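Long-range contacts in endo-1,4-beta-xylanase C (PDB 4XUO), which hydrolyses internal beta-1,4 linkages of xylan as a whole enzyme, and is represented here by its N-terminal xylan-binding CBM22-1 domain, a calcium-binding beta-sandwich module: residues G23-G28 against G57-L62; G28-D33 against L46-R51. All blocks are in the same frame, centred on the assembly; numbering follows the deposited sequence.

Contact 1: residues G23-G28 against G57-L62; sequences GWTARG and GPSLSL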
ATOM      1  N   GLY A  23       4.471  -4.286  -9.842  1.00 23.30           N
ATOM      2  CA  GLY A  23       3.274  -5.056  -9.518  1.00 22.93           C
ATOM      3  C   GLY A  23       2.095  -4.202  -9.095  1.00 20.76           C
ATOM      4  O   GLY A  23       0.986  -4.680  -9.103  1.00 20.84           O
ATOM      5  N   TRP A  24       2.329  -2.956  -8.665  1.00 19.20           N
ATOM      6  CA  TRP A  24       1.230  -2.121  -8.220  1.00 18.74           C
ATOM      7  C   TRP A  24       0.382  -1.783  -9.425  1.00 19.77           C
ATOM      8  O   TRP A  24       0.907  -1.513 -10.523  1.00 22.72           O
ATOM      9  CB  TRP A  24       1.725  -0.846  -7.562  1.00 18.46           C
ATOM     10  CG  TRP A  24       2.330  -1.049  -6.194  1.00 17.74           C
ATOM     11  CD1 TRP A  24       3.617  -1.401  -5.896  1.00 18.55           C
ATOM     12  CD2 TRP A  24       1.662  -0.873  -4.932  1.00 17.11           C
ATOM     13  NE1 TRP A  24       3.781  -1.464  -4.529  1.00 18.70           N
ATOM     14  CE2 TRP A  24       2.604  -1.148  -3.920  1.00 17.54           C
ATOM     15  CE3 TRP A  24       0.346  -0.560  -4.566  1.00 17.61           C
ATOM     16  CZ2 TRP A  24       2.286  -1.106  -2.558  1.00 17.84           C
ATOM     17  CZ3 TRP A  24       0.031  -0.487  -3.226  1.00 16.86           C
ATOM     18  CH2 TRP A  24       1.009  -0.768  -2.230  1.00 16.97           C
ATOM     19  N   THR A  25      -0.913  -1.835  -9.228  1.00 19.38           N
ATOM     20  CA  THR A  25      -1.873  -1.675 -10.301  1.00 20.24           C
ATOM     21  C   THR A  25      -3.130  -0.917  -9.860  1.00 19.77           C
ATOM     22  O   THR A  25      -3.383  -0.687  -8.663  1.00 19.88           O
ATOM     23  CB  THR A  25      -2.214  -3.048 -10.892  1.00 22.10           C
ATOM     24  OG1 THR A  25      -2.919  -2.852 -12.129  1.00 24.88           O
ATOM     25  CG2 THR A  25      -3.071  -3.835  -9.946  1.00 22.13           C
ATOM     26  N   ALA A  26      -3.908  -0.466 -10.825  1.00 20.17           N
ATOM     27  CA  ALA A  26      -5.071   0.364 -10.507  1.00 19.41           C
ATOM     28  C   ALA A  26      -6.204  -0.425  -9.868  1.00 20.65           C
ATOM     29  O   ALA A  26      -6.504  -1.550 -10.311  1.00 21.66           O
ATOM     30  CB  ALA A  26      -5.578   1.049 -11.755  1.00 20.82           C
ATOM     31  N   ARG A  27      -6.828   0.190  -8.845  1.00 20.20           N
ATOM     32  CA  ARG A  27      -8.062  -0.288  -8.243  1.00 20.69           C
ATOM     33  C   ARG A  27      -9.091   0.819  -8.478  1.00 19.93           C
ATOM     34  O   ARG A  27      -9.026   1.893  -7.872  1.00 21.55           O
ATOM     35  CB  ARG A  27      -7.886  -0.578  -6.753  1.00 19.63           C
ATOM     36  CG  ARG A  27      -9.140  -0.950  -5.995  1.00 19.60           C
ATOM     37  CD  ARG A  27      -8.775  -1.158  -4.512  1.00 20.09           C
ATOM     38  NE  ARG A  27      -9.921  -1.398  -3.643  1.00 20.77           N
ATOM     39  CZ  ARG A  27     -10.477  -2.589  -3.427  1.00 19.74           C
ATOM     40  NH1 ARG A  27     -10.022  -3.669  -4.065  1.00 22.45           N
ATOM     41  NH2 ARG A  27     -11.487  -2.712  -2.570  1.00 20.25           N
ATOM     42  N   GLY A  28     -10.034   0.551  -9.360  1.00 19.81           N
ATOM     43  CA  GLY A  28     -10.941   1.587  -9.838  1.00 20.25           C
ATOM     44  C   GLY A  28     -10.411   2.118 -11.158  1.00 20.62           C
ATOM     45  O   GLY A  28      -9.365   1.657 -11.637  1.00 20.45           O
ATOM     46  N   GLY A  57      -7.596   3.266  -5.409  1.00 17.72           N
ATOM     47  CA  GLY A  57      -6.206   3.540  -5.079  1.00 16.18           C
ATOM     48  C   GLY A  57      -5.253   2.646  -5.827  1.00 17.03           C
ATOM     49  O   GLY A  57      -5.719   1.831  -6.647  1.00 17.46           O
ATOM     50  N   PRO A  58      -3.945   2.769  -5.539  1.00 16.42           N
ATOM     51  CA  PRO A  58      -2.993   1.789  -6.022  1.00 16.28           C
ATOM     52  C   PRO A  58      -3.120   0.521  -5.210  1.00 17.36           C
ATOM     53  O   PRO A  58      -3.364   0.594  -3.996  1.00 16.20           O
ATOM     54  CB  PRO A  58      -1.655   2.468  -5.790  1.00 16.68           C
ATOM     55  CG  PRO A  58      -1.869   3.269  -4.527  1.00 15.47           C
ATOM     56  CD  PRO A  58      -3.319   3.673  -4.546  1.00 15.84           C
ATOM     57  N   SER A  59      -3.005  -0.634  -5.870  1.00 15.58           N
ATOM     58  CA  SER A  59      -3.140  -1.933  -5.182  1.00 16.05           C
ATOM     59  C   SER A  59      -2.057  -2.926  -5.544  1.00 15.90           C
ATOM     60  O   SER A  59      -1.444  -2.812  -6.612  1.00 16.87           O
ATOM     61  CB  SER A  59      -4.490  -2.575  -5.478  1.00 17.46           C
ATOM     62  OG  SER A  59      -4.603  -2.926  -6.873  1.00 17.41           O
ATOM     63  N   LEU A  60      -1.867  -3.902  -4.658  1.00 15.34           N
ATOM     64  CA  LEU A  60      -0.800  -4.902  -4.774  1.00 15.95           C
ATOM     65  C   LEU A  60      -1.277  -6.260  -4.239  1.00 16.00           C
ATOM     66  O   LEU A  60      -1.688  -6.393  -3.098  1.00 15.28           O
ATOM     67  CB  LEU A  60       0.447  -4.429  -4.027  1.00 16.41           C
ATOM     68  CG  LEU A  60       1.696  -5.310  -4.154  1.00 16.87           C
ATOM     69  CD1 LEU A  60       2.346  -5.228  -5.516  1.00 17.25           C
ATOM     70  CD2 LEU A  60       2.725  -4.970  -3.077  1.00 16.28           C
ATOM     71  N   SER A  61      -1.265  -7.284  -5.089  1.00 16.85           N
ATOM     72  CA  SER A  61      -1.592  -8.621  -4.622  1.00 16.98           C
ATOM     73  C   SER A  61      -0.518  -9.106  -3.641  1.00 17.18           C
ATOM     74  O   SER A  61       0.661  -9.046  -3.960  1.00 17.63           O
ATOM     75  CB  SER A  61      -1.635  -9.626  -5.789  1.00 18.18           C
ATOM     76  OG  SER A  61      -2.044 -10.905  -5.294  1.00 18.50           O
ATOM     77  N   LEU A  62      -0.951  -9.612  -2.485  1.00 16.77           N
ATOM     78  CA  LEU A  62      -0.069 -10.194  -1.483  1.00 16.93           C
ATOM     79  C   LEU A  62      -0.205 -11.713  -1.373  1.00 16.75           C
ATOM     80  O   LEU A  62       0.443 -12.335  -0.542  1.00 16.56           O
ATOM     81  CB  LEU A  62      -0.285  -9.521  -0.121  1.00 16.62           C
ATOM     82  CG  LEU A  62       0.024  -8.030  -0.024  1.00 17.20           C
ATOM     83  CD1 LEU A  62      -0.158  -7.585   1.429  1.00 16.86           C
ATOM     84  CD2 LEU A  62       1.417  -7.721  -0.573  1.00 17.45           C
TER
HETATM   85  O   HOH W   1      -0.220  -6.974  -7.816  1.00 22.75           O
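T25 and R27 pair with S59 and G57 as antiparallel hydrogen-bonded pairs, with A26 and P58 between them, although the two short strands are strongly twisted, at 119° between their directions. The pairing sets 25-27 at an edge of one sheet of the CBM22 beta-sandwich, since 57-61 is bonded on its other side to strand 132-139. T25 N gives its hydrogen to S59 O at 2.8 Å, and T25 O accepts twice: from S59 N in the carbonyl plane, and from S59 OG, 3.1 Å away and well above that plane. The serine hydroxyl owes this second bond to its chi1 of 66°, which tucks OG between its own backbone N and carbonyl carbon. On the buried side, W24 lays its indole across L60: L60 CB sits 3.7 Å from the centroid of the six-membered ring and almost on its normal, a CH-pi contact over one face. The P58 carbonyl lies at the ring edge, its O 3.6 Å from W24 CZ3, while P58 CB approaches CE3 from the side of the ring away from L60. H14 bonds to the indole nitrogen and F151 meets the ring edge-to-face, which anchors W24 in the interior of the sandwich. R27 stretches away to a salt bridge with E94 and a cation-pi contact with Y136. Where the segments part beyond W24, one water bridges G23 O and S61 N at 2.9 Å from each.

Contact 2: residues G28-D33 against L46-R51; sequences GGVKVD and LQTTGR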
ATOM      1  N   GLY A  28     -10.034   0.551  -9.360  1.00 19.81           N
ATOM      2  CA  GLY A  28     -10.941   1.587  -9.838  1.00 20.25           C
ATOM      3  C   GLY A  28     -10.411   2.118 -11.158  1.00 20.62           C
ATOM      4  O   GLY A  28      -9.365   1.657 -11.637  1.00 20.45           O
ATOM      5  N   GLY A  29     -11.115   3.109 -11.726  1.00 22.36           N
ATOM      6  CA  GLY A  29     -10.687   3.780 -12.947  1.00 23.56           C
ATOM      7  C   GLY A  29      -9.653   4.861 -12.724  1.00 24.22           C
ATOM      8  O   GLY A  29      -9.851   6.009 -13.113  1.00 26.34           O
ATOM      9  N   VAL A  30      -8.534   4.478 -12.102  1.00 24.72           N
ATOM     10  CA  VAL A  30      -7.450   5.379 -11.742  1.00 24.81           C
ATOM     11  C   VAL A  30      -6.225   5.137 -12.613  1.00 24.73           C
ATOM     12  O   VAL A  30      -6.154   4.148 -13.374  1.00 23.13           O
ATOM     13  CB  VAL A  30      -7.039   5.211 -10.246  1.00 25.09           C
ATOM     14  CG1 VAL A  30      -8.231   5.446  -9.343  1.00 26.05           C
ATOM     15  CG2 VAL A  30      -6.427   3.846  -9.989  1.00 24.29           C
ATOM     16  N   LYS A  31      -5.274   6.062 -12.498  1.00 24.21           N
ATOM     17  CA  LYS A  31      -4.005   5.998 -13.194  1.00 24.61           C
ATOM     18  C   LYS A  31      -2.900   5.796 -12.175  1.00 21.37           C
ATOM     19  O   LYS A  31      -2.677   6.637 -11.296  1.00 22.87           O
ATOM     20  CB  LYS A  31      -3.780   7.294 -13.984  1.00 28.03           C
ATOM     21  CG  LYS A  31      -2.416   7.411 -14.656  1.00 32.30           C
ATOM     22  CD  LYS A  31      -2.324   8.691 -15.491  1.00 35.88           C
ATOM     23  CE  LYS A  31      -1.006   8.785 -16.240  1.00 38.76           C
ATOM     24  NZ  LYS A  31      -1.160   9.438 -17.568  1.00 40.51           N
ATOM     25  N   VAL A  32      -2.205   4.681 -12.311  1.00 20.04           N
ATOM     26  CA  VAL A  32      -1.138   4.332 -11.417  1.00 21.28           C
ATOM     27  C   VAL A  32       0.133   4.170 -12.234  1.00 24.15           C
ATOM     28  O   VAL A  32       0.192   3.307 -13.131  1.00 25.53           O
ATOM     29  CB  VAL A  32      -1.427   3.024 -10.669  1.00 21.02           C
ATOM     30  CG1 VAL A  32      -0.184   2.567  -9.914  1.00 21.23           C
ATOM     31  CG2 VAL A  32      -2.620   3.205  -9.727  1.00 21.33           C
ATOM     32  N   ASP A  33       1.131   5.000 -11.935  1.00 24.71           N
ATOM     33  CA  ASP A  33       2.372   5.025 -12.719  1.00 27.66           C
ATOM     34  C   ASP A  33       3.515   5.626 -11.912  1.00 26.14           C
ATOM     35  O   ASP A  33       3.290   6.228 -10.868  1.00 26.51           O
ATOM     36  CB  ASP A  33       2.154   5.810 -14.021  1.00 30.12           C
ATOM     37  CG  ASP A  33       1.671   7.249 -13.790  1.00 34.61           C
ATOM     38  OD1 ASP A  33       1.774   7.801 -12.670  1.00 37.11           O
ATOM     39  OD2 ASP A  33       1.198   7.869 -14.759  1.00 41.92           O
ATOM     40  N   LEU A  46       5.772   6.199  -6.724  1.00 20.34           N
ATOM     41  CA  LEU A  46       4.553   5.693  -7.375  1.00 20.22           C
ATOM     42  C   LEU A  46       3.401   6.676  -7.204  1.00 19.51           C
ATOM     43  O   LEU A  46       3.049   7.025  -6.069  1.00 20.20           O
ATOM     44  CB  LEU A  46       4.118   4.361  -6.752  1.00 21.16           C
ATOM     45  CG  LEU A  46       2.937   3.682  -7.476  1.00 20.67           C
ATOM     46  CD1 LEU A  46       3.375   3.056  -8.797  1.00 22.20           C
ATOM     47  CD2 LEU A  46       2.311   2.625  -6.577  1.00 21.67           C
ATOM     48  N   GLN A  47       2.812   7.122  -8.313  1.00 19.42           N
ATOM     49  CA  GLN A  47       1.782   8.163  -8.258  1.00 20.29           C
ATOM     50  C   GLN A  47       0.408   7.613  -8.608  1.00 19.80           C
ATOM     51  O   GLN A  47       0.249   6.890  -9.609  1.00 20.66           O
ATOM     52  CB  GLN A  47       2.149   9.305  -9.227  1.00 20.97           C
ATOM     53  CG  GLN A  47       1.050  10.330  -9.456  1.00 23.26           C
ATOM     54  CD  GLN A  47       1.504  11.454 -10.364  1.00 25.93           C
ATOM     55  OE1 GLN A  47       1.865  11.228 -11.525  1.00 31.47           O
ATOM     56  NE2 GLN A  47       1.520  12.658  -9.834  1.00 27.50           N
ATOM     57  N   THR A  48      -0.595   8.019  -7.843  1.00 20.42           N
ATOM     58  CA  THR A  48      -1.963   7.662  -8.135  1.00 19.78           C
ATOM     59  C   THR A  48      -2.814   8.916  -8.347  1.00 20.79           C
ATOM     60  O   THR A  48      -2.888   9.768  -7.463  1.00 21.50           O
ATOM     61  CB  THR A  48      -2.575   6.810  -7.001  1.00 18.75           C
ATOM     62  OG1 THR A  48      -1.823   5.585  -6.836  1.00 18.15           O
ATOM     63  CG2 THR A  48      -3.991   6.464  -7.330  1.00 19.36           C
ATOM     64  N   THR A  49      -3.418   9.039  -9.536  1.00 21.65           N
ATOM     65  CA  THR A  49      -4.379  10.091  -9.832  1.00 22.14           C
ATOM     66  C   THR A  49      -5.686   9.533 -10.408  1.00 23.10           C
ATOM     67  O   THR A  49      -5.764   8.358 -10.791  1.00 20.61           O
ATOM     68  CB  THR A  49      -3.812  11.077 -10.879  1.00 23.77           C
ATOM     69  OG1 THR A  49      -3.490  10.369 -12.083  1.00 24.07           O
ATOM     70  CG2 THR A  49      -2.599  11.817 -10.338  1.00 24.10           C
ATOM     71  N   GLY A  50      -6.704  10.386 -10.501  1.00 22.49           N
ATOM     72  CA  GLY A  50      -7.968  10.009 -11.127  1.00 25.20           C
ATOM     73  C   GLY A  50      -8.953   9.287 -10.232  1.00 24.99           C
ATOM     74  O   GLY A  50      -9.890   8.635 -10.707  1.00 23.32           O
ATOM     75  N   ARG A  51      -8.732   9.382  -8.920  1.00 23.62           N
ATOM     76  CA  ARG A  51      -9.648   8.812  -7.958  1.00 21.82           C
ATOM     77  C   ARG A  51     -10.968   9.583  -7.964  1.00 23.46           C
ATOM     78  O   ARG A  51     -10.951  10.811  -7.931  1.00 24.17           O
ATOM     79  CB  ARG A  51      -9.015   8.819  -6.546  1.00 20.67           C
ATOM     80  CG  ARG A  51      -7.842   7.855  -6.437  1.00 18.88           C
ATOM     81  CD  ARG A  51      -7.155   7.836  -5.068  1.00 18.75           C
ATOM     82  NE  ARG A  51      -8.028   7.279  -4.032  1.00 18.28           N
ATOM     83  CZ  ARG A  51      -8.692   7.970  -3.102  1.00 17.81           C
ATOM     84  NH1 ARG A  51      -8.606   9.279  -2.988  1.00 17.81           N
ATOM     85  NH2 ARG A  51      -9.447   7.313  -2.259  1.00 19.68           N
TER
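V32 and T48 stand side by side in the middle of this beta hairpin, a non-hydrogen-bonded pair flanked by the hydrogen-bonded pairs K31 with T49 and D33 with Q47. The strands run nearly antiparallel, at 170°, and four backbone bonds tie them. The bond from K31 N to T49 O is straight at 179° and 2.9 Å long, while Q47 N reaches D33 O at 2.7 Å. Packing is close on the face carrying V32 and T48. There V32 CG2 lies 3.8 Å from T48 OG1, and CG1, swung anti to the backbone N (chi1 171°), meets L46 CD1 at 3.8 Å. Farther along, V30 CG1 rests alongside the aliphatic part of R51 at CG, while the guanidinium group beyond it is held by several backbone carbonyls, D141 O among them. The other face, with K31, D33, Q47 and T49, is looser and more open to solvent. K31 CB passes 3.6 Å from T49 OG1 before the lysine chain leads off. D33 and Q47 lie side by side, pointing the same way, and the side-chain oxygens D33 OD1 and Q47 OE1 are 3.6 Å apart, two acceptors with no bond between them. Strand 45-49 is bonded on its far side to strand 146-157, through L46 with L148 and T48 with Y146, so the hairpin extends that sheet, and V32, L46 and T48 all turn onto P58 of strand 57-61.

How the contacts relate
The two contacts belong to opposite sheets of the sandwich and meet between them. Chain order links them: strand 25-27 runs through the shared G28 into 31-35, and 45-49 precedes 57-61. Contact 1 lies deeper, its centre about 8 Å from the centre of the chain, against about 13 Å for that of contact 2, and brings an aromatic ring into the core; contact 2 brings valine, leucine and threonine side chains to its inner face and turns a polar face outward. Their inner faces pack together, with P58 CG 3.3 Å from T48 OG1 and W24 CB 3.7 Å from L46 CD2. The side chain of L46 is about 8 Å from the bound calcium, that of W24 about 11 Å.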